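2-oxo-1,2-dihydroquinoline 8-monooxygenase, oxygenase component (Pseudomonas putida, PDB 1Z03) probably hydroxylates 2-oxo-1,2-dihydroquinoline at carbon 8 as a Rieske-type monooxygenase, with a [2Fe-2S] cluster and a mononuclear iron. Local coordinates at residues F180-W185 and H291-V296; L184-P189 and E309-Q314. All coordinates share one frame; numbering follows the deposited sequence.

Contact 1 (180-185 with 291-296) and contact 2 (184-189 with 309-314) begin from the same loop, which runs between strands 147-152 and 196-206. Their centres are about 8 Å apart, and Leu-184 and Trp-185 belong to both. The loop lies against one antiparallel sheet, meeting strand 293-297 in contact 1 and the start of strand 313-320 in contact 2. On the sheet side both contacts reach the bound quinolin-2(1H)-one: Tyr-292 CE1 is 3.6 Å from its C10, and Gln-314 NE2 is 3.5 Å from its C5. The side chain of Tyr-292 is about 9 Å from the bound iron.

Contact 1 (F180-W185 and H291-V296); sequences FPHPLW and HYRTSV. With OCH (quinolin-2(1H)-one), chain I.
The guanidinium of Arg-293 grips two successive backbone carbonyls of the loop. NH2 donates to Pro-181 O at 2.8 Å, and NH1 donates to Phe-180 O at 2.9 Å. Both nitrogens sit well above the carbonyl planes. The N-H...O angle is 155° for NH1 and 140° for NH2, so the bond from NH2 is the more bent. NE of Arg-293 forms a salt bridge with Glu-305, which also accepts from Trp-185 NE1. The arginine leaves its strand with CG anti to the backbone N (chi1 -177°) and then bends at chi3, bringing it past the indole. CZ2 of Trp-185 lies 3.4 Å from CB of Arg-293 and over one face of the guanidinium, whose plane is nearly perpendicular to the indole. Strand 293-297 belongs to the large antiparallel sheet of the catalytic domain, a Bet v 1-like fold. The loop turns beside it in a type I beta turn from His-182 to Trp-185, where His-182 ND1 donates to Trp-185 O at 2.7 Å. Replacing Arg-293 by an alanine removes the guanidinium, which would probably leave both carbonyls without this donor and Glu-305 without its cationic mate. Farther along the indole, Trp-185 CE3 meets His-291 CB at 3.6 Å.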
loop_
_atom_site.group_PDB
_atom_site.type_symbol
_atom_site.label_atom_id
_atom_site.label_comp_id
_atom_site.label_asym_id
_atom_site.label_seq_id
_atom_site.Cartn_x
_atom_site.Cartn_y
_atom_site.Cartn_z
ATOM N N PHE A 180 8.037 -33.097 -34.469
ATOM C CA PHE A 180 7.614 -31.739 -34.807
ATOM C C PHE A 180 8.394 -31.226 -36.016
ATOM O O PHE A 180 9.279 -30.378 -35.887
ATOM C CB PHE A 180 7.835 -30.795 -33.617
ATOM C CG PHE A 180 7.263 -31.306 -32.326
ATOM C CD1 PHE A 180 8.094 -31.581 -31.244
ATOM C CD2 PHE A 180 5.897 -31.536 -32.199
ATOM C CE1 PHE A 180 7.575 -32.081 -30.049
ATOM C CE2 PHE A 180 5.365 -32.038 -31.004
ATOM C CZ PHE A 180 6.208 -32.311 -29.929
ATOM N N PRO A 181 8.069 -31.737 -37.213
ATOM C CA PRO A 181 8.743 -31.331 -38.451
ATOM C C PRO A 181 8.870 -29.807 -38.629
ATOM O O PRO A 181 7.919 -29.057 -38.395
ATOM C CB PRO A 181 7.877 -31.980 -39.532
ATOM C CG PRO A 181 7.410 -33.234 -38.863
ATOM C CD PRO A 181 7.025 -32.743 -37.489
ATOM N N HIS A 182 10.050 -29.365 -39.056
ATOM C CA HIS A 182 10.314 -27.945 -39.270
ATOM C C HIS A 182 11.171 -27.740 -40.517
ATOM O O HIS A 182 12.315 -27.298 -40.432
ATOM C CB HIS A 182 11.014 -27.365 -38.037
ATOM C CG HIS A 182 12.195 -28.160 -37.580
ATOM N ND1 HIS A 182 13.491 -27.834 -37.921
ATOM C CD2 HIS A 182 12.278 -29.266 -36.802
ATOM C CE1 HIS A 182 14.321 -28.701 -37.368
ATOM N NE2 HIS A 182 13.611 -29.581 -36.683
ATOM N N PRO A 183 10.618 -28.052 -41.700
ATOM C CA PRO A 183 11.347 -27.905 -42.966
ATOM C C PRO A 183 11.830 -26.488 -43.289
ATOM O O PRO A 183 12.785 -26.312 -44.045
ATOM C CB PRO A 183 10.342 -28.418 -43.998
ATOM C CG PRO A 183 9.025 -28.040 -43.393
ATOM C CD PRO A 183 9.221 -28.450 -41.951
ATOM N N LEU A 184 11.186 -25.485 -42.699
ATOM C CA LEU A 184 11.539 -24.095 -42.979
ATOM C C LEU A 184 12.651 -23.459 -42.141
ATOM O O LEU A 184 12.950 -22.272 -42.312
ATOM C CB LEU A 184 10.285 -23.229 -42.896
ATOM C CG LEU A 184 9.150 -23.682 -43.812
ATOM C CD1 LEU A 184 7.972 -22.753 -43.638
ATOM C CD2 LEU A 184 9.611 -23.679 -45.259
ATOM N N TRP A 185 13.269 -24.231 -41.251
ATOM C CA TRP A 185 14.353 -23.702 -40.425
ATOM C C TRP A 185 15.169 -24.770 -39.700
ATOM O O TRP A 185 14.663 -25.846 -39.377
ATOM C CB TRP A 185 13.799 -22.707 -39.396
ATOM C CG TRP A 185 12.783 -23.294 -38.440
ATOM C CD1 TRP A 185 13.029 -24.081 -37.344
ATOM C CD2 TRP A 185 11.359 -23.137 -38.508
ATOM N NE1 TRP A 185 11.842 -24.419 -36.726
ATOM C CE2 TRP A 185 10.804 -23.853 -37.420
ATOM C CE3 TRP A 185 10.496 -22.459 -39.383
ATOM C CZ2 TRP A 185 9.426 -23.912 -37.185
ATOM C CZ3 TRP A 185 9.118 -22.517 -39.149
ATOM C CH2 TRP A 185 8.600 -23.241 -38.056
ATOM N N HIS A 291 10.114 -16.779 -40.381
ATOM C CA HIS A 291 9.563 -18.063 -39.950
ATOM C C HIS A 291 9.950 -18.380 -38.515
ATOM O O HIS A 291 11.114 -18.272 -38.138
ATOM C CB HIS A 291 10.071 -19.186 -40.854
ATOM C CG HIS A 291 9.874 -18.915 -42.310
ATOM N ND1 HIS A 291 8.630 -18.907 -42.903
ATOM C CD2 HIS A 291 10.758 -18.591 -43.282
ATOM C CE1 HIS A 291 8.755 -18.589 -44.178
ATOM N NE2 HIS A 291 10.036 -18.391 -44.435
ATOM N N TYR A 292 8.969 -18.798 -37.725
ATOM C CA TYR A 292 9.205 -19.130 -36.326
ATOM C C TYR A 292 8.067 -20.019 -35.836
ATOM O O TYR A 292 7.047 -20.167 -36.511
ATOM C CB TYR A 292 9.256 -17.845 -35.499
ATOM C CG TYR A 292 7.947 -17.090 -35.519
ATOM C CD1 TYR A 292 6.918 -17.412 -34.629
ATOM C CD2 TYR A 292 7.708 -16.096 -36.467
ATOM C CE1 TYR A 292 5.692 -16.767 -34.684
ATOM C CE2 TYR A 292 6.477 -15.444 -36.528
ATOM C CZ TYR A 292 5.477 -15.788 -35.632
ATOM O OH TYR A 292 4.260 -15.158 -35.699
ATOM N N ARG A 293 8.238 -20.600 -34.656
ATOM C CA ARG A 293 7.221 -21.471 -34.090
ATOM C C ARG A 293 7.242 -21.434 -32.566
ATOM O O ARG A 293 8.300 -21.520 -31.944
ATOM C CB ARG A 293 7.425 -22.905 -34.570
ATOM C CG ARG A 293 6.363 -23.863 -34.076
ATOM C CD ARG A 293 6.440 -25.178 -34.815
ATOM N NE ARG A 293 7.698 -25.882 -34.594
ATOM C CZ ARG A 293 8.034 -27.010 -35.218
ATOM N NH1 ARG A 293 9.192 -27.597 -34.957
ATOM N NH2 ARG A 293 7.213 -27.541 -36.116
ATOM N N THR A 294 6.065 -21.319 -31.968
ATOM C CA THR A 294 5.965 -21.267 -30.518
ATOM C C THR A 294 5.371 -22.524 -29.888
ATOM O O THR A 294 4.491 -23.181 -30.455
ATOM C CB THR A 294 5.130 -20.050 -30.060
ATOM O OG1 THR A 294 3.856 -20.075 -30.711
ATOM C CG2 THR A 294 5.834 -18.752 -30.410
ATOM N N SER A 295 5.867 -22.841 -28.697
ATOM C CA SER A 295 5.417 -23.991 -27.929
ATOM C C SER A 295 5.565 -23.607 -26.461
ATOM O O SER A 295 6.346 -22.713 -26.131
ATOM C CB SER A 295 6.292 -25.211 -28.230
ATOM O OG SER A 295 7.641 -24.992 -27.845
ATOM N N VAL A 296 4.807 -24.263 -25.584
ATOM C CA VAL A 296 4.901 -23.984 -24.161
ATOM C C VAL A 296 4.767 -25.282 -23.365
ATOM O O VAL A 296 3.976 -26.160 -23.719
ATOM C CB VAL A 296 3.819 -22.963 -23.721
ATOM C CG1 VAL A 296 2.430 -23.499 -24.019
ATOM C CG2 VAL A 296 3.973 -22.645 -22.233
HETATM O O1 OCH I . 3.751 -15.486 -31.068
HETATM N N2 OCH I . 5.571 -15.083 -29.678
HETATM C C3 OCH I . 6.870 -14.567 -29.438
HETATM C C4 OCH I . 7.486 -14.673 -28.137
HETATM C C5 OCH I . 8.763 -14.138 -27.965
HETATM C C6 OCH I . 9.443 -13.499 -29.049
HETATM C C7 OCH I . 8.852 -13.397 -30.307
HETATM C C8 OCH I . 7.571 -13.912 -30.540
HETATM C C9 OCH I . 6.911 -13.815 -31.876
HETATM C C10 OCH I . 5.681 -14.310 -32.084
HETATM C C1 OCH I . 4.881 -15.012 -30.957
#

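Contact 2 (L184-P189 and E309-Q314); sequences LWPSSP and EEHVVQ. With OCH (quinolin-2(1H)-one), chain I.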
loop_
_atom_site.group_PDB
_atom_site.type_symbol
_atom_site.label_atom_id
_atom_site.label_comp_id
_atom_site.label_asym_id
_atom_site.label_seq_id
_atom_site.Cartn_x
_atom_site.Cartn_y
_atom_site.Cartn_z
ATOM N N LEU A 184 11.186 -25.485 -42.699
ATOM C CA LEU A 184 11.539 -24.095 -42.979
ATOM C C LEU A 184 12.651 -23.459 -42.141
ATOM O O LEU A 184 12.950 -22.272 -42.312
ATOM C CB LEU A 184 10.285 -23.229 -42.896
ATOM C CG LEU A 184 9.150 -23.682 -43.812
ATOM C CD1 LEU A 184 7.972 -22.753 -43.638
ATOM C CD2 LEU A 184 9.611 -23.679 -45.259
ATOM N N TRP A 185 13.269 -24.231 -41.251
ATOM C CA TRP A 185 14.353 -23.702 -40.425
ATOM C C TRP A 185 15.169 -24.770 -39.700
ATOM O O TRP A 185 14.663 -25.846 -39.377
ATOM C CB TRP A 185 13.799 -22.707 -39.396
ATOM C CG TRP A 185 12.783 -23.294 -38.440
ATOM C CD1 TRP A 185 13.029 -24.081 -37.344
ATOM C CD2 TRP A 185 11.359 -23.137 -38.508
ATOM N NE1 TRP A 185 11.842 -24.419 -36.726
ATOM C CE2 TRP A 185 10.804 -23.853 -37.420
ATOM C CE3 TRP A 185 10.496 -22.459 -39.383
ATOM C CZ2 TRP A 185 9.426 -23.912 -37.185
ATOM C CZ3 TRP A 185 9.118 -22.517 -39.149
ATOM C CH2 TRP A 185 8.600 -23.241 -38.056
ATOM N N PRO A 186 16.461 -24.487 -39.451
ATOM C CA PRO A 186 17.317 -25.449 -38.753
ATOM C C PRO A 186 16.873 -25.631 -37.305
ATOM O O PRO A 186 16.171 -24.784 -36.754
ATOM C CB PRO A 186 18.719 -24.832 -38.884
ATOM C CG PRO A 186 18.453 -23.366 -39.061
ATOM C CD PRO A 186 17.244 -23.345 -39.959
ATOM N N SER A 187 17.281 -26.738 -36.695
ATOM C CA SER A 187 16.911 -27.046 -35.318
ATOM C C SER A 187 17.341 -26.025 -34.259
ATOM O O SER A 187 18.480 -25.561 -34.244
ATOM C CB SER A 187 17.459 -28.421 -34.935
ATOM O OG SER A 187 16.844 -29.432 -35.711
ATOM N N SER A 188 16.414 -25.693 -33.367
ATOM C CA SER A 188 16.692 -24.749 -32.291
ATOM C C SER A 188 17.469 -25.468 -31.200
ATOM O O SER A 188 17.119 -26.586 -30.814
ATOM C CB SER A 188 15.388 -24.203 -31.695
ATOM O OG SER A 188 14.716 -23.352 -32.604
ATOM N N PRO A 189 18.538 -24.837 -30.686
ATOM C CA PRO A 189 19.340 -25.452 -29.628
ATOM C C PRO A 189 18.646 -25.369 -28.269
ATOM O O PRO A 189 17.718 -24.589 -28.075
ATOM C CB PRO A 189 20.631 -24.642 -29.666
ATOM C CG PRO A 189 20.144 -23.278 -30.022
ATOM C CD PRO A 189 19.146 -23.569 -31.131
ATOM N N GLU A 309 16.614 -15.040 -35.501
ATOM C CA GLU A 309 17.271 -15.462 -36.734
ATOM C C GLU A 309 17.560 -16.958 -36.699
ATOM O O GLU A 309 17.383 -17.609 -35.669
ATOM C CB GLU A 309 18.590 -14.709 -36.908
ATOM C CG GLU A 309 18.436 -13.252 -37.252
ATOM C CD GLU A 309 19.754 -12.527 -37.199
ATOM O OE1 GLU A 309 19.866 -11.445 -37.817
ATOM O OE2 GLU A 309 20.676 -13.039 -36.529
ATOM N N GLU A 310 18.022 -17.500 -37.822
ATOM C CA GLU A 310 18.335 -18.923 -37.890
ATOM C C GLU A 310 19.408 -19.317 -36.886
ATOM O O GLU A 310 20.348 -18.561 -36.643
ATOM C CB GLU A 310 18.794 -19.307 -39.297
ATOM C CG GLU A 310 17.695 -19.217 -40.340
ATOM C CD GLU A 310 18.040 -19.950 -41.629
ATOM O OE1 GLU A 310 17.175 -19.979 -42.534
ATOM O OE2 GLU A 310 19.165 -20.495 -41.740
ATOM N N HIS A 311 19.249 -20.505 -36.307
ATOM C CA HIS A 311 20.190 -21.035 -35.326
ATOM C C HIS A 311 20.068 -20.380 -33.952
ATOM O O HIS A 311 20.746 -20.776 -33.010
ATOM C CB HIS A 311 21.620 -20.900 -35.852
ATOM C CG HIS A 311 21.854 -21.638 -37.135
ATOM N ND1 HIS A 311 22.278 -21.014 -38.291
ATOM C CD2 HIS A 311 21.695 -22.945 -37.451
ATOM C CE1 HIS A 311 22.368 -21.907 -39.261
ATOM N NE2 HIS A 311 22.019 -23.086 -38.778
ATOM N N VAL A 312 19.207 -19.377 -33.837
ATOM C CA VAL A 312 19.006 -18.708 -32.558
ATOM C C VAL A 312 17.583 -19.010 -32.092
ATOM O O VAL A 312 16.658 -19.081 -32.907
ATOM C CB VAL A 312 19.185 -17.176 -32.684
ATOM C CG1 VAL A 312 19.181 -16.535 -31.291
ATOM C CG2 VAL A 312 20.483 -16.858 -33.422
ATOM N N VAL A 313 17.408 -19.210 -30.787
ATOM C CA VAL A 313 16.087 -19.508 -30.240
ATOM C C VAL A 313 15.830 -18.639 -29.006
ATOM O O VAL A 313 16.765 -18.285 -28.285
ATOM C CB VAL A 313 15.969 -21.017 -29.854
ATOM C CG1 VAL A 313 16.993 -21.378 -28.794
ATOM C CG2 VAL A 313 14.568 -21.328 -29.361
ATOM N N GLN A 314 14.568 -18.273 -28.781
ATOM C CA GLN A 314 14.220 -17.462 -27.615
ATOM C C GLN A 314 13.400 -18.260 -26.615
ATOM O O GLN A 314 12.438 -18.927 -26.981
ATOM C CB GLN A 314 13.431 -16.202 -28.014
ATOM C CG GLN A 314 13.149 -15.260 -26.821
ATOM C CD GLN A 314 12.719 -13.858 -27.232
ATOM O OE1 GLN A 314 13.194 -13.314 -28.231
ATOM N NE2 GLN A 314 11.830 -13.255 -26.441
HETATM O O1 OCH I . 3.751 -15.486 -31.068
HETATM N N2 OCH I . 5.571 -15.083 -29.678
HETATM C C3 OCH I . 6.870 -14.567 -29.438
HETATM C C4 OCH I . 7.486 -14.673 -28.137
HETATM C C5 OCH I . 8.763 -14.138 -27.965
HETATM C C6 OCH I . 9.443 -13.499 -29.049
HETATM C C7 OCH I . 8.852 -13.397 -30.307
HETATM C C8 OCH I . 7.571 -13.912 -30.540
HETATM C C9 OCH I . 6.911 -13.815 -31.876
HETATM C C10 OCH I . 5.681 -14.310 -32.084
HETATM C C1 OCH I . 4.881 -15.012 -30.957
HETATM O O HOH W 1 14.252 -19.639 -41.629
HETATM O O HOH W 2 15.153 -20.765 -44.349
HETATM O O HOH W 3 16.757 -21.926 -36.555
HETATM O O HOH W 4 16.333 -21.819 -33.721
#
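The backbones of 186-189 and 310-313 run in similar directions, 29° apart end to end, and come nearest at Ser-188 and Val-313, whose CA atoms are 5.7 Å apart. A type II beta turn from Glu-309 to Val-312 leads into strand 313-320. Pro-186 meets the middle of this turn. Its CG sits over one face of the His-311 ring in a CH-pi contact, 3.9 Å from the ring centroid and 29° off the normal. CD of the same proline packs against the end of Glu-310, crossing that extended side chain at about a right angle. Next along the loop, CB of Ser-188 lies 3.7 Å from CB of Val-313. The side chains of Pro-189 and Val-313 lie alongside each other, pointing opposite ways, with CD of the proline 3.9 Å from CG1 of the valine. CG1 of Val-313 stands between its own backbone N and carbonyl carbon (chi1 61°), and this branch also comes within 3.4 Å of Pro-189 O. That carbonyl accepts a hydrogen bond from Tyr-315 OH. The contact joins the loop ahead of strand 196-206 to the start of an inner strand of the catalytic sheet, where Val-313 pairs with Val-333 of strand 325-335 and Gln-314 with Val-304 of strand 301-305. Away from the loop, Gln-314 extends to the bound quinolinone, and its NE2 bonds to Asn-362. One water donates to Pro-186 O and accepts from His-311 N, at 2.9 Å each. Another donates to Val-312 O and is also hydrogen-bonded to Ser-188 OG. Two waters link Leu-184 O with Glu-310 OE1, one of them only weakly on the leucine side. The direct touches are made through carbon atoms, some set against a carboxylate or a carbonyl oxygen, while these polar groups of loop and turn are linked through water.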